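Local coordinates for protein beta-hexosaminidase Amuc_2018 (Akkermansia muciniphila, PDB 6JEA) that hydrolyses terminal non-reducing N-acetylglucosamine and N-acetylgalactosamine units from beta-linked glycans, including N-glycans and chitobiose, as a family 20 glycoside hydrolase, at residues A[306-311]-A[334-339]; A[321-326]-A[343-348]; A[351-356]-A[395-400]. One frame throughout, in Å; residues are numbered along the deposited sequence. Where two conformers were deposited one is given.

In the fold
All three contacts lie in the catalytic barrel of this family 20 hydrolase and meet one bound N-acetylglucosamine. Contact 1 sits outermost, where the loop after strand 303-307 touches helix 329-339; contact 2 lies about 10 Å from it, centre to centre, pairing strands 320-323 and 342-345. A probable hydrogen bond of 2.8 Å from W324 NE1 to Y308 O ties these two together. Contact 3, centred about 11 Å from contact 2, continues the sheet through strand 392-399, with M345 O and H396 N 2.9 Å apart. W307, W324 and W400, one from each contact, border the sugar; W307 CZ2 and W400 CH2 pack at 3.7 Å.

Contact 1 of 3, residues A[306-311]-A[334-339]; sequences FWYEGN and EKTKKA. With NAG (2-acetamido-2-deoxy-beta-D-glucopyranose), chain B.
Y308 meets K335 and T336 of helix 329-339 where the chain leaves strand 303-307. Just before it, the W307 ring belongs to the sugar pocket instead: the acetamido methyl C8 of the bound N-acetylglucosamine lies over one face, 3.6 Å from W307 CD1, while NE1 bonds to E187. At Y308, CG stands anti to the backbone N (chi1 -169°), which places the ring between T336 CG2 on one face and the G310 backbone N above the other. The threonine methyl makes a CH-pi contact, 4.2 Å from the ring centroid; T336 OG1 hydrogen-bonds to S332 O in the preceding helical turn, leaving that methyl to face the ring. At the ring edge the phenol oxygen meets aliphatic carbon, with Y308 OH 3.5 Å from K335 CB and 3.6 Å from K335 CE. V321 and L341 also pack against Y308. At G310 the carbonyl O receives a weak hydrogen bond of 2.9 Å from K335 NZ; the lysine chain bends at chi3 (60°), curling past the phenol to bring the amino group there. N311 adds a glancing approach, its N 4.0 Å from K335 NZ. The barrel helix is thus joined to the loop mainly by apolar contact with one tyrosine, and within this contact the lysine's probable positive charge finds a carbonyl, held by a weak bond.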
# COMPACT_ATOMS: atom_id res chain seq x y z
N PHE A 306 -8.09 8.02 4.94
CA PHE A 306 -9.29 7.81 4.13
C PHE A 306 -8.95 7.74 2.64
O PHE A 306 -7.99 8.35 2.18
CB PHE A 306 -10.33 8.92 4.33
CG PHE A 306 -10.77 9.10 5.75
CD1 PHE A 306 -10.09 9.96 6.60
CD2 PHE A 306 -11.88 8.44 6.23
CE1 PHE A 306 -10.50 10.14 7.90
CE2 PHE A 306 -12.30 8.61 7.54
CZ PHE A 306 -11.60 9.46 8.38
N TRP A 307 -9.77 6.99 1.90
CA TRP A 307 -9.86 7.19 0.46
C TRP A 307 -10.61 8.49 0.22
O TRP A 307 -11.74 8.66 0.69
CB TRP A 307 -10.58 6.02 -0.21
CG TRP A 307 -9.93 4.68 -0.01
CD1 TRP A 307 -10.43 3.63 0.69
CD2 TRP A 307 -8.65 4.26 -0.52
NE1 TRP A 307 -9.55 2.57 0.65
CE2 TRP A 307 -8.45 2.93 -0.09
CE3 TRP A 307 -7.66 4.87 -1.30
CZ2 TRP A 307 -7.30 2.20 -0.40
CZ3 TRP A 307 -6.52 4.14 -1.61
CH2 TRP A 307 -6.35 2.83 -1.17
N TYR A 308 -9.99 9.42 -0.51
CA TYR A 308 -10.52 10.78 -0.58
C TYR A 308 -11.85 10.81 -1.32
O TYR A 308 -12.01 10.19 -2.37
CB TYR A 308 -9.51 11.70 -1.26
CG TYR A 308 -9.86 13.17 -1.15
CD1 TYR A 308 -10.19 13.74 0.07
CD2 TYR A 308 -9.83 14.00 -2.27
CE1 TYR A 308 -10.49 15.08 0.18
CE2 TYR A 308 -10.14 15.34 -2.17
CZ TYR A 308 -10.47 15.88 -0.94
OH TYR A 308 -10.77 17.22 -0.84
N GLU A 309 -12.81 11.54 -0.74
CA GLU A 309 -14.05 11.91 -1.42
C GLU A 309 -14.18 13.42 -1.33
O GLU A 309 -14.22 13.97 -0.23
CB GLU A 309 -15.27 11.22 -0.79
CG GLU A 309 -15.31 9.70 -0.96
CD GLU A 309 -15.62 9.25 -2.38
OE1 GLU A 309 -15.71 10.12 -3.28
OE2 GLU A 309 -15.77 8.03 -2.60
N GLY A 310 -14.25 14.08 -2.49
CA GLY A 310 -14.18 15.53 -2.51
C GLY A 310 -15.25 16.20 -1.67
O GLY A 310 -14.96 17.04 -0.82
N ASN A 311 -16.51 15.83 -1.90
CA ASN A 311 -17.61 16.46 -1.18
C ASN A 311 -18.16 15.54 -0.10
O ASN A 311 -19.38 15.32 -0.02
CB ASN A 311 -18.72 16.88 -2.15
CG ASN A 311 -18.93 15.88 -3.27
OD1 ASN A 311 -18.28 15.95 -4.31
ND2 ASN A 311 -19.85 14.94 -3.06
N GLU A 334 -5.16 20.23 -5.09
CA GLU A 334 -5.56 21.60 -4.77
C GLU A 334 -6.65 21.64 -3.70
O GLU A 334 -6.62 22.51 -2.82
CB GLU A 334 -5.99 22.32 -6.05
CG GLU A 334 -4.86 22.41 -7.07
CD GLU A 334 -5.16 23.35 -8.22
OE1 GLU A 334 -6.27 23.93 -8.24
OE2 GLU A 334 -4.29 23.51 -9.10
N LYS A 335 -7.59 20.69 -3.73
CA LYS A 335 -8.63 20.67 -2.71
C LYS A 335 -8.07 20.36 -1.33
O LYS A 335 -8.47 20.98 -0.34
CB LYS A 335 -9.71 19.65 -3.07
CG LYS A 335 -10.63 20.08 -4.20
CD LYS A 335 -11.93 19.29 -4.16
CE LYS A 335 -12.65 19.50 -2.84
NZ LYS A 335 -14.00 18.86 -2.84
N THR A 336 -7.13 19.41 -1.24
CA THR A 336 -6.53 19.10 0.05
C THR A 336 -5.69 20.26 0.55
O THR A 336 -5.65 20.53 1.76
CB THR A 336 -5.70 17.83 -0.04
OG1 THR A 336 -4.79 17.91 -1.15
CG2 THR A 336 -6.59 16.61 -0.20
N LYS A 337 -5.00 20.97 -0.35
CA LYS A 337 -4.26 22.15 0.08
C LYS A 337 -5.19 23.22 0.62
O LYS A 337 -4.88 23.88 1.62
CB LYS A 337 -3.41 22.70 -1.07
CG LYS A 337 -2.47 23.82 -0.63
CD LYS A 337 -1.54 24.25 -1.75
CE LYS A 337 -0.61 25.37 -1.29
NZ LYS A 337 -1.36 26.58 -0.85
N LYS A 338 -6.35 23.40 -0.01
CA LYS A 338 -7.33 24.35 0.50
C LYS A 338 -7.86 23.91 1.87
O LYS A 338 -7.98 24.73 2.79
CB LYS A 338 -8.48 24.52 -0.48
CG LYS A 338 -8.10 25.17 -1.80
CD LYS A 338 -9.34 25.46 -2.65
CE LYS A 338 -10.18 24.21 -2.85
NZ LYS A 338 -11.39 24.47 -3.68
N ALA A 339 -8.19 22.63 2.01
CA ALA A 339 -8.82 22.12 3.22
C ALA A 339 -7.82 21.73 4.31
O ALA A 339 -8.24 21.20 5.34
CB ALA A 339 -9.71 20.91 2.89
C1 NAG B . -10.80 0.43 -6.17
C2 NAG B . -11.74 -0.03 -5.04
C3 NAG B . -11.45 -1.48 -4.66
C4 NAG B . -11.42 -2.38 -5.89
C5 NAG B . -10.47 -1.80 -6.93
C6 NAG B . -10.45 -2.59 -8.22
C7 NAG B . -12.54 1.70 -3.49
C8 NAG B . -12.21 2.51 -2.27
N2 NAG B . -11.60 0.83 -3.88
O1 NAG B . -11.16 1.71 -6.57
O3 NAG B . -12.46 -1.93 -3.77
O4 NAG B . -10.97 -3.68 -5.54
O5 NAG B . -10.89 -0.47 -7.26
O6 NAG B . -9.51 -2.04 -9.14
O7 NAG B . -13.60 1.83 -4.10

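Contact 2 of 3, residues A[321-326]-A[343-348]; sequences VYAWRQ and LIMASS. With NAG (2-acetamido-2-deoxy-beta-D-glucopyranose), chain B.
Y322 and I344, neighbours on adjoining parallel strands, lie side by side on the same face of the sheet. I344 CD1 rests over the tyrosine ring, 4.1 Å from its centroid and 28° off the normal, and A346 CB comes to the ring edge. On the other face L343 reaches across: with CG anti to the backbone N (chi1 -176°), its CD1 swings to within 3.8 Å of V321 CG2 and lies equally near A323 CB. Backbone bonds underlie this packing, from I344 N to V321 O (2.9 Å) and from A323 N to I344 O (2.9 Å). This is the strand pair of a beta-alpha-beta unit, strand 320-323, helix 329-339, strand 342-345, in the TIM barrel; the helix side chains S332, I333 and T336 pack on the V321 face. With an alanine in place of Y322, I344 CD1 would probably lose its aromatic cover and Q305 its phenol partner, and a gap is likely to open beside W307 and H396. Beyond the strand ends S348 N donates to W324 O, standing 41° above the carbonyl plane. In one of two conformers of Q326, a water donates to its OE1 and bonds to S348 OG; another water, donating to R325 O, reaches S347 OG weakly. W324, whose CZ3 is 3.6 Å from sugar O1, binds substrate; R325 lays its guanidinium over the rim of that indole at CH2, and a salt bridge to E309 holds its far end.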
# COMPACT_ATOMS: atom_id res chain seq x y z
N VAL A 321 -5.58 11.74 3.35
CA VAL A 321 -6.46 11.12 2.37
C VAL A 321 -5.62 10.66 1.18
O VAL A 321 -4.52 11.16 0.93
CB VAL A 321 -7.58 12.08 1.91
CG1 VAL A 321 -8.44 12.47 3.09
CG2 VAL A 321 -6.98 13.31 1.26
N TYR A 322 -6.15 9.69 0.45
CA TYR A 322 -5.52 9.12 -0.72
C TYR A 322 -6.26 9.59 -1.97
O TYR A 322 -7.48 9.44 -2.05
CB TYR A 322 -5.52 7.59 -0.68
CG TYR A 322 -4.67 6.96 0.40
CD1 TYR A 322 -5.03 7.04 1.74
CD2 TYR A 322 -3.53 6.24 0.08
CE1 TYR A 322 -4.27 6.44 2.73
CE2 TYR A 322 -2.76 5.64 1.05
CZ TYR A 322 -3.13 5.74 2.38
OH TYR A 322 -2.37 5.15 3.35
N ALA A 323 -5.53 10.15 -2.92
CA ALA A 323 -6.08 10.41 -4.24
C ALA A 323 -6.08 9.11 -5.04
O ALA A 323 -5.03 8.47 -5.17
CB ALA A 323 -5.29 11.49 -4.97
N TRP A 324 -7.24 8.71 -5.55
CA TRP A 324 -7.36 7.41 -6.20
C TRP A 324 -8.20 7.39 -7.47
O TRP A 324 -7.99 6.50 -8.29
CB TRP A 324 -7.95 6.39 -5.21
CG TRP A 324 -9.25 6.81 -4.61
CD1 TRP A 324 -9.44 7.77 -3.65
CD2 TRP A 324 -10.55 6.29 -4.91
NE1 TRP A 324 -10.78 7.87 -3.34
CE2 TRP A 324 -11.48 6.98 -4.10
CE3 TRP A 324 -11.02 5.31 -5.79
CZ2 TRP A 324 -12.85 6.71 -4.15
CZ3 TRP A 324 -12.38 5.05 -5.84
CH2 TRP A 324 -13.28 5.75 -5.02
N ARG A 325 -9.12 8.33 -7.67
CA ARG A 325 -9.99 8.27 -8.84
C ARG A 325 -9.27 8.74 -10.10
O ARG A 325 -8.39 9.61 -10.06
CB ARG A 325 -11.24 9.12 -8.62
CG ARG A 325 -12.21 8.56 -7.59
CD ARG A 325 -13.48 9.39 -7.53
NE ARG A 325 -14.39 8.94 -6.48
CZ ARG A 325 -15.29 7.98 -6.63
NH1 ARG A 325 -15.42 7.36 -7.80
NH2 ARG A 325 -16.08 7.63 -5.62
N GLN A 326 -9.66 8.14 -11.22
CA GLN A 326 -9.06 8.48 -12.51
C GLN A 326 -9.24 9.96 -12.82
O GLN A 326 -10.36 10.48 -12.81
CB GLN A 326 -9.69 7.62 -13.61
CG GLN A 326 -9.40 8.11 -15.03
CD GLN A 326 -8.02 7.72 -15.51
OE1 GLN A 326 -7.50 6.66 -15.16
NE2 GLN A 326 -7.41 8.58 -16.33
N LEU A 343 -2.05 14.55 1.62
CA LEU A 343 -2.45 13.74 0.48
C LEU A 343 -1.38 12.71 0.14
O LEU A 343 -0.19 13.01 0.12
CB LEU A 343 -2.72 14.62 -0.75
CG LEU A 343 -3.24 13.91 -2.00
CD1 LEU A 343 -4.56 13.22 -1.72
CD2 LEU A 343 -3.40 14.91 -3.12
N ILE A 344 -1.83 11.49 -0.12
CA ILE A 344 -1.00 10.42 -0.65
C ILE A 344 -1.51 10.09 -2.05
O ILE A 344 -2.71 9.87 -2.24
CB ILE A 344 -1.02 9.19 0.27
CG1 ILE A 344 -0.53 9.56 1.67
CG2 ILE A 344 -0.16 8.09 -0.31
CD1 ILE A 344 -0.57 8.42 2.66
N MET A 345 -0.61 10.07 -3.02
CA MET A 345 -0.98 9.88 -4.42
C MET A 345 -1.07 8.39 -4.71
O MET A 345 -0.07 7.67 -4.70
CB MET A 345 0.03 10.56 -5.34
CG MET A 345 -0.31 10.44 -6.82
SD MET A 345 -1.98 11.00 -7.23
CE MET A 345 -1.93 12.70 -6.66
N ALA A 346 -2.29 7.92 -4.98
CA ALA A 346 -2.56 6.53 -5.34
C ALA A 346 -3.47 6.46 -6.55
O ALA A 346 -4.26 5.52 -6.69
CB ALA A 346 -3.17 5.77 -4.16
N SER A 347 -3.37 7.46 -7.43
CA SER A 347 -4.31 7.60 -8.54
C SER A 347 -4.32 6.35 -9.41
O SER A 347 -3.27 5.85 -9.82
CB SER A 347 -3.94 8.83 -9.38
OG SER A 347 -4.89 9.05 -10.40
N SER A 348 -5.53 5.84 -9.68
CA SER A 348 -5.68 4.61 -10.44
C SER A 348 -5.15 4.72 -11.86
O SER A 348 -4.88 3.70 -12.49
CB SER A 348 -7.15 4.18 -10.47
OG SER A 348 -7.92 5.04 -11.29
C1 NAG B . -10.80 0.43 -6.17
C2 NAG B . -11.74 -0.03 -5.04
C3 NAG B . -11.45 -1.48 -4.66
C4 NAG B . -11.42 -2.38 -5.89
C5 NAG B . -10.47 -1.80 -6.93
C6 NAG B . -10.45 -2.59 -8.22
C7 NAG B . -12.54 1.70 -3.49
C8 NAG B . -12.21 2.51 -2.27
N2 NAG B . -11.60 0.83 -3.88
O1 NAG B . -11.16 1.71 -6.57
O3 NAG B . -12.46 -1.93 -3.77
O4 NAG B . -10.97 -3.68 -5.54
O5 NAG B . -10.89 -0.47 -7.26
O6 NAG B . -9.51 -2.04 -9.14
O7 NAG B . -13.60 1.83 -4.10
O HOH W 1 -6.77 10.82 -8.11
O HOH W 2 -8.35 4.08 -14.13

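Contact 3 of 3, residues A[351-356]-A[395-400]; sequences CYLDFP and VHAPVW. With NAG (2-acetamido-2-deoxy-beta-D-glucopyranose), chain B.
Y352 and W400 both carry CG anti to the carbonyl carbon (chi1 -84° and -54°), which directs the two rings to one another and to the bound N-acetylglucosamine, whereas D354 sets its CG between its backbone N and carbonyl carbon, bringing the carboxylate alongside the indole. The aromatic pair is edge-to-face, planes at 64°: W400 points its NE1 edge at the middle of the Y352 ring, with NE1 3.4 Å from Y352 CE2. P398 touches that tyrosine too, CG to Y352 CE1 at 3.7 Å, and its CB backs the W400 indole. Over the opposite indole face lies the pyranose, with C5 3.6 Å from W400 CG and C3 toward the six-membered ring. Polar grips finish the sugar's placement. Y352 OH and sugar O1, in the plane of the phenol ring, share a hydrogen bond of 3.0 Å, and sugar O6 donates to D354 OD2 at 2.6 Å. The other carboxylate oxygen, D354 OD1, is buried beside W400 CD1 and has no partner in the model. Behind these groups L353 N bonds to P398 O (3.0 Å), fixing the loop against strand 392-399 of the barrel, and L353 packs on A397 and V399. R101 and E402 bind the sugar as well. The sugar's carbon face thus lies on W400 while O1 and O6 are held at Y352 and D354, a division of apolar and polar contact consistent with the substrate-binding roles of these three residues.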
# COMPACT_ATOMS: atom_id res chain seq x y z
N CYS A 351 -1.31 4.12 -10.55
CA CYS A 351 -0.87 3.38 -9.38
C CYS A 351 -1.63 2.09 -9.11
O CYS A 351 -1.19 1.32 -8.24
CB CYS A 351 -0.96 4.27 -8.13
SG CYS A 351 -0.03 5.82 -8.23
N TYR A 352 -2.73 1.81 -9.80
CA TYR A 352 -3.46 0.56 -9.59
C TYR A 352 -2.74 -0.56 -10.33
O TYR A 352 -2.80 -0.65 -11.56
CB TYR A 352 -4.91 0.68 -10.06
CG TYR A 352 -5.84 1.29 -9.04
CD1 TYR A 352 -5.37 2.14 -8.04
CD2 TYR A 352 -7.20 1.01 -9.07
CE1 TYR A 352 -6.22 2.70 -7.12
CE2 TYR A 352 -8.06 1.57 -8.14
CZ TYR A 352 -7.57 2.41 -7.17
OH TYR A 352 -8.43 2.96 -6.25
N LEU A 353 -2.08 -1.44 -9.58
CA LEU A 353 -1.29 -2.51 -10.16
C LEU A 353 -2.08 -3.79 -10.37
O LEU A 353 -1.49 -4.80 -10.78
CB LEU A 353 -0.06 -2.79 -9.30
CG LEU A 353 0.88 -1.59 -9.13
CD1 LEU A 353 2.22 -2.01 -8.54
CD2 LEU A 353 1.08 -0.87 -10.46
N ASP A 354 -3.39 -3.78 -10.11
CA ASP A 354 -4.22 -4.91 -10.51
C ASP A 354 -4.56 -4.87 -12.00
O ASP A 354 -4.92 -5.91 -12.57
CB ASP A 354 -5.51 -4.96 -9.69
CG ASP A 354 -6.28 -3.64 -9.71
OD1 ASP A 354 -5.64 -2.57 -9.70
OD2 ASP A 354 -7.53 -3.69 -9.74
N PHE A 355 -4.43 -3.71 -12.64
CA PHE A 355 -4.73 -3.60 -14.05
C PHE A 355 -3.64 -4.31 -14.87
O PHE A 355 -2.48 -4.37 -14.45
CB PHE A 355 -4.82 -2.14 -14.48
CG PHE A 355 -5.92 -1.37 -13.79
CD1 PHE A 355 -6.91 -2.02 -13.07
CD2 PHE A 355 -5.96 0.02 -13.88
CE1 PHE A 355 -7.91 -1.31 -12.44
CE2 PHE A 355 -6.97 0.73 -13.25
CZ PHE A 355 -7.95 0.07 -12.53
N PRO A 356 -4.00 -4.85 -16.03
CA PRO A 356 -2.98 -5.49 -16.88
C PRO A 356 -1.92 -4.50 -17.31
O PRO A 356 -2.20 -3.33 -17.57
CB PRO A 356 -3.79 -6.01 -18.07
CG PRO A 356 -5.04 -5.17 -18.09
CD PRO A 356 -5.34 -4.89 -16.64
N VAL A 395 3.70 8.56 -2.39
CA VAL A 395 3.04 7.75 -3.40
C VAL A 395 2.70 6.38 -2.81
O VAL A 395 3.34 5.90 -1.87
CB VAL A 395 3.92 7.60 -4.67
CG1 VAL A 395 5.02 6.58 -4.46
CG2 VAL A 395 3.07 7.25 -5.88
N HIS A 396 1.68 5.75 -3.39
CA HIS A 396 1.07 4.55 -2.84
C HIS A 396 0.46 3.75 -3.98
O HIS A 396 -0.38 4.27 -4.72
CB HIS A 396 -0.00 4.92 -1.81
CG HIS A 396 -0.25 3.87 -0.77
ND1 HIS A 396 0.69 3.54 0.19
CD2 HIS A 396 -1.33 3.10 -0.52
CE1 HIS A 396 0.19 2.60 0.98
NE2 HIS A 396 -1.03 2.32 0.57
N ALA A 397 0.89 2.50 -4.14
CA ALA A 397 0.39 1.67 -5.24
C ALA A 397 -0.42 0.51 -4.69
O ALA A 397 0.14 -0.37 -4.01
CB ALA A 397 1.54 1.16 -6.10
N PRO A 398 -1.73 0.46 -4.93
CA PRO A 398 -2.54 -0.68 -4.47
C PRO A 398 -2.54 -1.83 -5.47
O PRO A 398 -2.67 -1.64 -6.68
CB PRO A 398 -3.95 -0.08 -4.35
CG PRO A 398 -3.80 1.41 -4.57
CD PRO A 398 -2.57 1.57 -5.40
N VAL A 399 -2.39 -3.04 -4.94
CA VAL A 399 -2.46 -4.24 -5.77
C VAL A 399 -3.72 -5.02 -5.40
O VAL A 399 -3.65 -6.05 -4.72
CB VAL A 399 -1.21 -5.12 -5.61
CG1 VAL A 399 -1.11 -6.11 -6.76
CG2 VAL A 399 0.04 -4.25 -5.55
N TRP A 400 -4.88 -4.53 -5.85
CA TRP A 400 -6.15 -5.18 -5.55
C TRP A 400 -6.15 -6.61 -6.06
O TRP A 400 -5.66 -6.90 -7.16
CB TRP A 400 -7.30 -4.39 -6.18
CG TRP A 400 -7.30 -2.95 -5.79
CD1 TRP A 400 -6.88 -1.90 -6.54
CD2 TRP A 400 -7.74 -2.40 -4.54
NE1 TRP A 400 -7.03 -0.73 -5.84
CE2 TRP A 400 -7.56 -1.01 -4.61
CE3 TRP A 400 -8.27 -2.96 -3.37
CZ2 TRP A 400 -7.89 -0.16 -3.56
CZ3 TRP A 400 -8.59 -2.11 -2.32
CH2 TRP A 400 -8.40 -0.72 -2.42
C1 NAG B . -10.80 0.43 -6.17
C2 NAG B . -11.74 -0.03 -5.04
C3 NAG B . -11.45 -1.48 -4.66
C4 NAG B . -11.42 -2.38 -5.89
C5 NAG B . -10.47 -1.80 -6.93
C6 NAG B . -10.45 -2.59 -8.22
C7 NAG B . -12.54 1.70 -3.49
C8 NAG B . -12.21 2.51 -2.27
N2 NAG B . -11.60 0.83 -3.88
O1 NAG B . -11.16 1.71 -6.57
O3 NAG B . -12.46 -1.93 -3.77
O4 NAG B . -10.97 -3.68 -5.54
O5 NAG B . -10.89 -0.47 -7.26
O6 NAG B . -9.51 -2.04 -9.14
O7 NAG B . -13.60 1.83 -4.10